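Protein BIM1 (Saccharomyces cerevisiae, PDB 2QJX) binds microtubules and tracks their plus ends, the chain here being the calponin-homology domain of a longer EB1-family protein. Local coordinates at residues Gly21-Asn26 / Ser116-Asp121; Thr35-Cys40 / Asn53-Asn58; Ile81-Tyr86 / Leu99-Trp104. All blocks are in the same frame, centred on the assembly; numbering follows the deposited sequence.

Contact 1: Gly21-Asn26 / Ser116-Asp121; sequences GLLNLN and SVYDPD
N24 and D121 meet with their side chains nearly at right angles, the amide plane turned 66° from the carboxylate. ND2 of N24 donates to OD1 of D121 over 2.6 Å, reaching the oxygen on its syn side; the bond is bent, 142° at the hydrogen, and the acceptor lies somewhat off the amide plane. N24 has its CG anti to the backbone N (chi1 178°), which brings the amide to the carboxylate. N24, with positive phi, is the first residue to leave helical geometry after helix 12-23, the first long helix of this calponin-homology domain, while D121 sits in the first turn of the short helix 120-123, which P120 begins and D119 N-caps. Beside the polar pair the P120 ring packs on the helix end, its CB 3.7 Å from the carbonyl O of L23 and its CG 3.8 Å from that of L22. L23 extends a single methyl, CD2, into apolar contacts: it comes obliquely to the Y118 ring, 4.2 Å from CE2, and also touches CB of P120 at 4.1 Å. The Y118 hydroxyl is hydrogen-bonded to D44 and Q41 of helix 37-47, and R124 takes up the carbonyl O of L23.

Contact 2: Thr35-Cys40 / Asn53-Asn58; sequences TGAAYC and NRVKFN
The carbonyl O of F57 accepts a hydrogen bond from a water at 2.6 Å, and the same water lies 2.8 Å from OG1 of T35, so that a single molecule links T35, just ahead of helix 37-47, to the loop that follows the helix. The rest is packing, of side chains and of backbone, and illustrates how a small residue lets a loop come close to a helix. A37, the first helical residue after the N-cap G36, turns its CB directly at the loop and is met there by backbone as much as by side chains: the methyl stands 3.5 Å from the carbonyl O of F57 and 3.7 Å from that of K56. K56 is the centre of an inverse gamma turn, which carries the chain round between the two residues that flank the alanine, V55 and F57. The F57 side chain starts away from the helix and then bends back, its chi1 of -148° lying off the usual staggered positions, and CD1 arrives 3.9 Å from CB of A37 while CE1 approaches the carbonyl O of A37 obliquely. V55 divides its two methyls between A37 and C40, about one helical turn apart: CG1, anti to the backbone N (chi1 171°), lies 4.0 Å from CA of A37, and CG2 lies 4.1 Å from CB of C40. Were V55 an alanine, CG1 and CG2 would be gone, and C40 would probably lose its apolar neighbour in the loop while A37 kept the F57 ring. Within the calponin-homology domain the loop lies against the start of helix 37-47; N68 and I71 of helix 62-78 touch V55, and L25, just past helix 12-23, touches F57.

Contact 3: Ile81-Tyr86 / Leu99-Trp104; sequences IEKTVY and LEFLQW
An irregular loop, 81-86, runs past the side of helix 95-112, with CA of V85 8.0 Å from CA of F101 and CA of K83 9.0 Å from CA of W104. The helix is the longest of the calponin-homology domain, and side chains make the contact between it and the loop. K83 lays its aliphatic chain over one face of the W104 indole, the two side chains running antiparallel to one another. K83 CB sits 3.4 Å from CZ2 of W104, CG lies above the middle of the ring system, and CD makes a CH-pi contact 3.4 Å from the centroid of the five-membered ring, almost on its normal. Bends at chi2 (78°) and chi4 (74°) bring the chain across the indole and then turn its amine back to the loop. H108 stacks on W104. I81 adds its CG2 obliquely, 3.9 Å from CH2 of W104, and V85 CG2 approaches CE1 of F101 at 4.0 Å. F101 also carries the carbonyl O of T84 at its edge, while F76 of helix 62-78 touches I81, K83 and V85. That T84 carbonyl O accepts a hydrogen bond from NZ of K83 at 2.8 Å, the donor tilted 24° from the carbonyl plane.

In the fold
From the N terminus, helix 12-23 ends in segment 21-26, the first half of contact 1, whose partner 116-121 comes only near the C terminus; this long closure encloses the other two. Contact 2 is nested first, bringing the loop after helix 37-47 back to the start of that helix. Helix 62-78 follows, and contact 3 then closes in series with contact 2, tying the loop beyond that helix to helix 95-112. Contacts 1 and 2 touch where L23 and L25 pack on A38, while Y39 and F101 join contacts 2 and 3 by an edge-to-face ring pair. Contacts 1 and 3 stay apart, on opposite sides of the chain's centre, their centres about 20 Å from each other.

Contact 1: Gly21-Asn26 / Ser116-Asp121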
loop_
_atom_site.group_PDB
_atom_site.type_symbol
_atom_site.label_atom_id
_atom_site.label_comp_id
_atom_site.label_asym_id
_atom_site.label_seq_id
_atom_site.Cartn_x
_atom_site.Cartn_y
_atom_site.Cartn_z
ATOM N N GLY A 21 1.636 -6.388 -10.832
ATOM C CA GLY A 21 0.931 -7.625 -11.113
ATOM C C GLY A 21 -0.011 -7.981 -9.974
ATOM O O GLY A 21 -1.139 -8.420 -10.199
ATOM N N LEU A 22 0.455 -7.771 -8.748
ATOM C CA LEU A 22 -0.327 -8.075 -7.556
ATOM C C LEU A 22 -1.625 -7.285 -7.474
ATOM O O LEU A 22 -2.684 -7.848 -7.206
ATOM C CB LEU A 22 0.500 -7.789 -6.299
ATOM C CG LEU A 22 -0.197 -8.037 -4.956
ATOM C CD1 LEU A 22 -0.387 -9.530 -4.740
ATOM C CD2 LEU A 22 0.631 -7.448 -3.830
ATOM N N LEU A 23 -1.544 -5.976 -7.699
ATOM C CA LEU A 23 -2.726 -5.126 -7.594
ATOM C C LEU A 23 -3.284 -4.607 -8.914
ATOM O O LEU A 23 -4.182 -3.764 -8.923
ATOM C CB LEU A 23 -2.415 -3.939 -6.677
ATOM C CG LEU A 23 -2.010 -4.306 -5.247
ATOM C CD1 LEU A 23 -1.758 -3.050 -4.441
ATOM C CD2 LEU A 23 -3.108 -5.143 -4.606
ATOM N N ASN A 24 -2.776 -5.126 -10.026
ATOM C CA ASN A 24 -3.216 -4.663 -11.338
ATOM C C ASN A 24 -3.075 -3.148 -11.433
ATOM O O ASN A 24 -4.042 -2.427 -11.719
ATOM C CB ASN A 24 -4.665 -5.051 -11.616
ATOM C CG ASN A 24 -5.151 -4.534 -12.956
ATOM O OD1 ASN A 24 -4.488 -4.719 -13.977
ATOM N ND2 ASN A 24 -6.309 -3.877 -12.961
ATOM N N LEU A 25 -1.864 -2.677 -11.168
ATOM C CA LEU A 25 -1.550 -1.259 -11.231
ATOM C C LEU A 25 -0.602 -1.038 -12.401
ATOM O O LEU A 25 -0.137 -1.997 -13.024
ATOM C CB LEU A 25 -0.890 -0.793 -9.930
ATOM C CG LEU A 25 -1.764 -0.863 -8.675
ATOM C CD1 LEU A 25 -0.976 -0.397 -7.457
ATOM C CD2 LEU A 25 -2.999 0.000 -8.881
ATOM N N ASN A 26 -0.332 0.225 -12.707
ATOM C CA ASN A 26 0.562 0.566 -13.805
ATOM C C ASN A 26 1.550 1.631 -13.347
ATOM O O ASN A 26 1.754 2.643 -14.024
ATOM C CB ASN A 26 -0.251 1.065 -15.006
ATOM C CG ASN A 26 0.588 1.208 -16.257
ATOM O OD1 ASN A 26 1.512 0.429 -16.488
ATOM N ND2 ASN A 26 0.260 2.198 -17.085
ATOM N N SER A 116 -6.578 -17.788 0.220
ATOM C CA SER A 116 -7.706 -17.158 -0.461
ATOM C C SER A 116 -7.275 -16.326 -1.661
ATOM O O SER A 116 -6.175 -15.775 -1.682
ATOM C CB SER A 116 -8.490 -16.277 0.514
ATOM O OG SER A 116 -7.697 -15.203 0.988
ATOM N N VAL A 117 -8.146 -16.239 -2.662
ATOM C CA VAL A 117 -7.843 -15.456 -3.854
ATOM C C VAL A 117 -8.233 -14.009 -3.568
ATOM O O VAL A 117 -9.192 -13.748 -2.840
ATOM C CB VAL A 117 -8.629 -15.963 -5.088
ATOM C CG1 VAL A 117 -10.108 -15.629 -4.944
ATOM C CG2 VAL A 117 -8.060 -15.342 -6.359
ATOM N N TYR A 118 -7.481 -13.070 -4.125
ATOM C CA TYR A 118 -7.771 -11.658 -3.912
ATOM C C TYR A 118 -8.064 -10.992 -5.248
ATOM O O TYR A 118 -7.333 -11.184 -6.215
ATOM C CB TYR A 118 -6.580 -10.969 -3.239
ATOM C CG TYR A 118 -6.843 -9.527 -2.851
ATOM C CD1 TYR A 118 -7.701 -9.213 -1.797
ATOM C CD2 TYR A 118 -6.235 -8.479 -3.543
ATOM C CE1 TYR A 118 -7.950 -7.885 -1.437
ATOM C CE2 TYR A 118 -6.477 -7.144 -3.195
ATOM C CZ TYR A 118 -7.333 -6.857 -2.143
ATOM O OH TYR A 118 -7.578 -5.548 -1.801
ATOM N N ASP A 119 -9.146 -10.223 -5.303
ATOM C CA ASP A 119 -9.528 -9.529 -6.526
ATOM C C ASP A 119 -9.303 -8.055 -6.242
ATOM O O ASP A 119 -10.185 -7.380 -5.716
ATOM C CB ASP A 119 -11.005 -9.767 -6.845
ATOM C CG ASP A 119 -11.399 -9.220 -8.200
ATOM O OD1 ASP A 119 -10.732 -8.280 -8.682
ATOM O OD2 ASP A 119 -12.387 -9.719 -8.779
ATOM N N PRO A 120 -8.116 -7.538 -6.589
ATOM C CA PRO A 120 -7.791 -6.129 -6.350
ATOM C C PRO A 120 -8.739 -5.131 -6.994
ATOM O O PRO A 120 -9.098 -4.124 -6.385
ATOM C CB PRO A 120 -6.356 -6.011 -6.875
ATOM C CG PRO A 120 -6.310 -7.038 -7.967
ATOM C CD PRO A 120 -7.034 -8.208 -7.331
ATOM N N ASP A 121 -9.151 -5.407 -8.223
ATOM C CA ASP A 121 -10.047 -4.500 -8.921
ATOM C C ASP A 121 -11.407 -4.397 -8.233
ATOM O O ASP A 121 -11.905 -3.296 -7.990
ATOM C CB ASP A 121 -10.197 -4.959 -10.374
ATOM C CG ASP A 121 -8.867 -4.977 -11.107
ATOM O OD1 ASP A 121 -8.355 -3.886 -11.433
ATOM O OD2 ASP A 121 -8.321 -6.078 -11.337
#

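Contact 2: Thr35-Cys40 / Asn53-Asn58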
loop_
_atom_site.group_PDB
_atom_site.type_symbol
_atom_site.label_atom_id
_atom_site.label_comp_id
_atom_site.label_asym_id
_atom_site.label_seq_id
_atom_site.Cartn_x
_atom_site.Cartn_y
_atom_site.Cartn_z
ATOM N N THR A 35 1.735 7.968 -2.208
ATOM C CA THR A 35 0.359 8.393 -1.938
ATOM C C THR A 35 -0.296 7.531 -0.872
ATOM O O THR A 35 -1.343 7.888 -0.338
ATOM C CB THR A 35 -0.535 8.346 -3.201
ATOM O OG1 THR A 35 -0.824 6.982 -3.540
ATOM C CG2 THR A 35 0.160 9.022 -4.373
ATOM N N GLY A 36 0.322 6.389 -0.581
ATOM C CA GLY A 36 -0.196 5.489 0.433
ATOM C C GLY A 36 -1.329 4.558 0.030
ATOM O O GLY A 36 -1.671 3.643 0.782
ATOM N N ALA A 37 -1.912 4.778 -1.142
ATOM C CA ALA A 37 -3.022 3.954 -1.609
ATOM C C ALA A 37 -2.626 2.482 -1.805
ATOM O O ALA A 37 -3.305 1.574 -1.310
ATOM C CB ALA A 37 -3.582 4.534 -2.906
ATOM N N ALA A 38 -1.534 2.244 -2.523
ATOM C CA ALA A 38 -1.072 0.880 -2.763
ATOM C C ALA A 38 -0.736 0.170 -1.454
ATOM O O ALA A 38 -1.041 -1.012 -1.289
ATOM C CB ALA A 38 0.152 0.890 -3.687
ATOM N N TYR A 39 -0.103 0.883 -0.524
ATOM C CA TYR A 39 0.251 0.295 0.768
ATOM C C TYR A 39 -1.006 -0.224 1.461
ATOM O O TYR A 39 -1.022 -1.333 2.002
ATOM C CB TYR A 39 0.931 1.339 1.661
ATOM C CG TYR A 39 2.259 1.843 1.137
ATOM C CD1 TYR A 39 2.753 3.086 1.532
ATOM C CD2 TYR A 39 3.021 1.084 0.248
ATOM C CE1 TYR A 39 3.969 3.565 1.050
ATOM C CE2 TYR A 39 4.242 1.550 -0.238
ATOM C CZ TYR A 39 4.708 2.793 0.165
ATOM O OH TYR A 39 5.904 3.267 -0.327
ATOM N N CYS A 40 -2.057 0.591 1.451
ATOM C CA CYS A 40 -3.317 0.201 2.067
ATOM C C CYS A 40 -3.850 -1.075 1.440
ATOM O O CYS A 40 -4.258 -1.990 2.149
ATOM C CB CYS A 40 -4.378 1.294 1.895
ATOM S SG CYS A 40 -4.197 2.703 2.998
ATOM N N ASN A 53 -13.246 1.635 0.285
ATOM C CA ASN A 53 -14.055 2.686 -0.321
ATOM C C ASN A 53 -13.576 4.069 0.097
ATOM O O ASN A 53 -13.807 5.055 -0.602
ATOM C CB ASN A 53 -15.527 2.569 0.092
ATOM C CG ASN A 53 -16.173 1.284 -0.360
ATOM O OD1 ASN A 53 -15.700 0.614 -1.276
ATOM N ND2 ASN A 53 -17.289 0.940 0.272
ATOM N N ARG A 54 -12.908 4.142 1.245
ATOM C CA ARG A 54 -12.452 5.427 1.764
ATOM C C ARG A 54 -10.992 5.744 1.467
ATOM O O ARG A 54 -10.501 6.844 1.760
ATOM C CB ARG A 54 -12.753 5.486 3.267
ATOM C CG ARG A 54 -14.257 5.557 3.551
ATOM C CD ARG A 54 -14.583 5.280 5.011
ATOM N NE ARG A 54 -15.121 3.935 5.190
ATOM C CZ ARG A 54 -14.992 3.219 6.305
ATOM N NH1 ARG A 54 -14.340 3.719 7.344
ATOM N NH2 ARG A 54 -15.502 1.996 6.375
ATOM N N VAL A 55 -10.302 4.777 0.877
ATOM C CA VAL A 55 -8.916 4.964 0.487
ATOM C C VAL A 55 -8.970 5.753 -0.816
ATOM O O VAL A 55 -9.700 5.380 -1.735
ATOM C CB VAL A 55 -8.220 3.608 0.227
ATOM C CG1 VAL A 55 -6.835 3.831 -0.383
ATOM C CG2 VAL A 55 -8.109 2.831 1.528
ATOM N N LYS A 56 -8.235 6.858 -0.884
ATOM C CA LYS A 56 -8.201 7.673 -2.094
ATOM C C LYS A 56 -7.173 7.004 -2.987
ATOM O O LYS A 56 -5.992 7.364 -2.995
ATOM C CB LYS A 56 -7.779 9.106 -1.763
ATOM C CG LYS A 56 -8.692 9.793 -0.751
ATOM C CD LYS A 56 -10.131 9.822 -1.244
ATOM C CE LYS A 56 -11.093 10.272 -0.160
ATOM N NZ LYS A 56 -12.515 10.116 -0.586
ATOM N N PHE A 57 -7.639 6.013 -3.741
ATOM C CA PHE A 57 -6.756 5.242 -4.591
ATOM C C PHE A 57 -6.046 6.001 -5.691
ATOM O O PHE A 57 -4.857 5.784 -5.927
ATOM C CB PHE A 57 -7.504 4.053 -5.194
ATOM C CG PHE A 57 -6.629 2.870 -5.407
ATOM C CD1 PHE A 57 -6.230 2.090 -4.325
ATOM C CD2 PHE A 57 -6.112 2.593 -6.666
ATOM C CE1 PHE A 57 -5.325 1.057 -4.487
ATOM C CE2 PHE A 57 -5.199 1.556 -6.842
ATOM C CZ PHE A 57 -4.804 0.787 -5.748
ATOM N N ASN A 58 -6.765 6.887 -6.368
ATOM C CA ASN A 58 -6.181 7.669 -7.442
ATOM C C ASN A 58 -6.079 9.131 -7.016
ATOM O O ASN A 58 -6.595 10.022 -7.680
ATOM C CB ASN A 58 -7.038 7.520 -8.704
ATOM C CG ASN A 58 -7.076 6.088 -9.205
ATOM O OD1 ASN A 58 -6.067 5.556 -9.672
ATOM N ND2 ASN A 58 -8.237 5.447 -9.095
HETATM O O HOH W 1 -2.969 7.419 -5.213
#

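Contact 3: Ile81-Tyr86 / Leu99-Trp104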
loop_
_atom_site.group_PDB
_atom_site.type_symbol
_atom_site.label_atom_id
_atom_site.label_comp_id
_atom_site.label_asym_id
_atom_site.label_seq_id
_atom_site.Cartn_x
_atom_site.Cartn_y
_atom_site.Cartn_z
ATOM N N ILE A 81 0.454 -4.708 14.505
ATOM C CA ILE A 81 1.682 -4.735 13.713
ATOM C C ILE A 81 2.623 -3.699 14.327
ATOM O O ILE A 81 2.295 -2.514 14.388
ATOM C CB ILE A 81 1.399 -4.377 12.230
ATOM C CG1 ILE A 81 0.266 -5.258 11.684
ATOM C CG2 ILE A 81 2.656 -4.559 11.394
ATOM C CD1 ILE A 81 0.488 -6.751 11.877
ATOM N N GLU A 82 3.788 -4.148 14.785
ATOM C CA GLU A 82 4.750 -3.257 15.432
ATOM C C GLU A 82 5.629 -2.424 14.495
ATOM O O GLU A 82 6.185 -1.404 14.911
ATOM C CB GLU A 82 5.619 -4.071 16.398
ATOM C CG GLU A 82 4.828 -4.644 17.575
ATOM C CD GLU A 82 5.593 -5.694 18.359
ATOM O OE1 GLU A 82 6.723 -5.406 18.804
ATOM O OE2 GLU A 82 5.058 -6.811 18.535
ATOM N N LYS A 83 5.744 -2.849 13.240
ATOM C CA LYS A 83 6.548 -2.140 12.240
ATOM C C LYS A 83 6.252 -0.645 12.233
ATOM O O LYS A 83 5.093 -0.244 12.317
ATOM C CB LYS A 83 6.261 -2.699 10.844
ATOM C CG LYS A 83 6.878 -1.885 9.702
ATOM C CD LYS A 83 8.364 -2.175 9.547
ATOM C CE LYS A 83 8.992 -1.325 8.445
ATOM N NZ LYS A 83 9.167 0.098 8.861
ATOM N N THR A 84 7.298 0.175 12.120
ATOM C CA THR A 84 7.140 1.627 12.102
ATOM C C THR A 84 6.663 2.143 10.745
ATOM O O THR A 84 6.950 1.550 9.702
ATOM C CB THR A 84 8.468 2.354 12.433
ATOM O OG1 THR A 84 9.471 1.974 11.482
ATOM C CG2 THR A 84 8.936 2.012 13.841
ATOM N N VAL A 85 5.935 3.256 10.774
ATOM C CA VAL A 85 5.423 3.887 9.566
ATOM C C VAL A 85 5.636 5.393 9.698
ATOM O O VAL A 85 4.866 6.079 10.367
ATOM C CB VAL A 85 3.912 3.622 9.383
ATOM C CG1 VAL A 85 3.455 4.151 8.036
ATOM C CG2 VAL A 85 3.621 2.137 9.503
ATOM N N TYR A 86 6.684 5.904 9.063
ATOM C CA TYR A 86 6.988 7.329 9.133
ATOM C C TYR A 86 6.310 8.065 7.985
ATOM O O TYR A 86 6.915 8.308 6.944
ATOM C CB TYR A 86 8.499 7.543 9.067
ATOM C CG TYR A 86 9.282 6.641 9.995
ATOM C CD1 TYR A 86 9.055 6.647 11.373
ATOM C CD2 TYR A 86 10.264 5.791 9.496
ATOM C CE1 TYR A 86 9.795 5.827 12.230
ATOM C CE2 TYR A 86 11.009 4.969 10.342
ATOM C CZ TYR A 86 10.772 4.993 11.705
ATOM O OH TYR A 86 11.528 4.190 12.534
ATOM N N LEU A 99 10.920 3.035 -1.161
ATOM C CA LEU A 99 11.547 1.801 -1.607
ATOM C C LEU A 99 11.648 0.861 -0.408
ATOM O O LEU A 99 11.263 -0.311 -0.480
ATOM C CB LEU A 99 12.953 2.072 -2.152
ATOM C CG LEU A 99 13.729 0.797 -2.510
ATOM C CD1 LEU A 99 13.119 0.159 -3.753
ATOM C CD2 LEU A 99 15.190 1.125 -2.751
ATOM N N GLU A 100 12.165 1.388 0.696
ATOM C CA GLU A 100 12.341 0.606 1.916
ATOM C C GLU A 100 11.031 0.097 2.506
ATOM O O GLU A 100 10.955 -1.040 2.965
ATOM C CB GLU A 100 13.087 1.431 2.971
ATOM C CG GLU A 100 14.554 1.668 2.639
ATOM C CD GLU A 100 15.255 2.550 3.661
ATOM O OE1 GLU A 100 15.017 2.365 4.874
ATOM O OE2 GLU A 100 16.054 3.418 3.250
ATOM N N PHE A 101 10.000 0.933 2.498
ATOM C CA PHE A 101 8.717 0.518 3.053
ATOM C C PHE A 101 8.090 -0.569 2.181
ATOM O O PHE A 101 7.533 -1.542 2.696
ATOM C CB PHE A 101 7.774 1.723 3.172
ATOM C CG PHE A 101 6.582 1.471 4.049
ATOM C CD1 PHE A 101 6.745 1.217 5.408
ATOM C CD2 PHE A 101 5.297 1.468 3.517
ATOM C CE1 PHE A 101 5.645 0.962 6.227
ATOM C CE2 PHE A 101 4.191 1.215 4.326
ATOM C CZ PHE A 101 4.367 0.961 5.686
ATOM N N LEU A 102 8.181 -0.411 0.865
ATOM C CA LEU A 102 7.622 -1.405 -0.046
ATOM C C LEU A 102 8.363 -2.732 0.103
ATOM O O LEU A 102 7.756 -3.804 0.017
ATOM C CB LEU A 102 7.706 -0.923 -1.495
ATOM C CG LEU A 102 7.070 -1.840 -2.541
ATOM C CD1 LEU A 102 5.585 -2.035 -2.233
ATOM C CD2 LEU A 102 7.255 -1.242 -3.928
ATOM N N GLN A 103 9.675 -2.668 0.327
ATOM C CA GLN A 103 10.450 -3.892 0.504
ATOM C C GLN A 103 9.923 -4.637 1.721
ATOM O O GLN A 103 9.717 -5.847 1.666
ATOM C CB GLN A 103 11.939 -3.586 0.694
ATOM C CG GLN A 103 12.596 -2.931 -0.511
ATOM C CD GLN A 103 14.062 -2.610 -0.274
ATOM O OE1 GLN A 103 14.432 -2.096 0.780
ATOM N NE2 GLN A 103 14.899 -2.898 -1.263
ATOM N N TRP A 104 9.695 -3.922 2.819
ATOM C CA TRP A 104 9.180 -4.570 4.021
ATOM C C TRP A 104 7.768 -5.110 3.795
ATOM O O TRP A 104 7.436 -6.211 4.242
ATOM C CB TRP A 104 9.148 -3.606 5.206
ATOM C CG TRP A 104 8.544 -4.241 6.435
ATOM C CD1 TRP A 104 9.187 -5.008 7.367
ATOM C CD2 TRP A 104 7.160 -4.221 6.818
ATOM N NE1 TRP A 104 8.291 -5.465 8.306
ATOM C CE2 TRP A 104 7.041 -4.999 7.992
ATOM C CE3 TRP A 104 6.012 -3.623 6.282
ATOM C CZ2 TRP A 104 5.813 -5.196 8.642
ATOM C CZ3 TRP A 104 4.789 -3.821 6.929
ATOM C CH2 TRP A 104 4.704 -4.601 8.097
#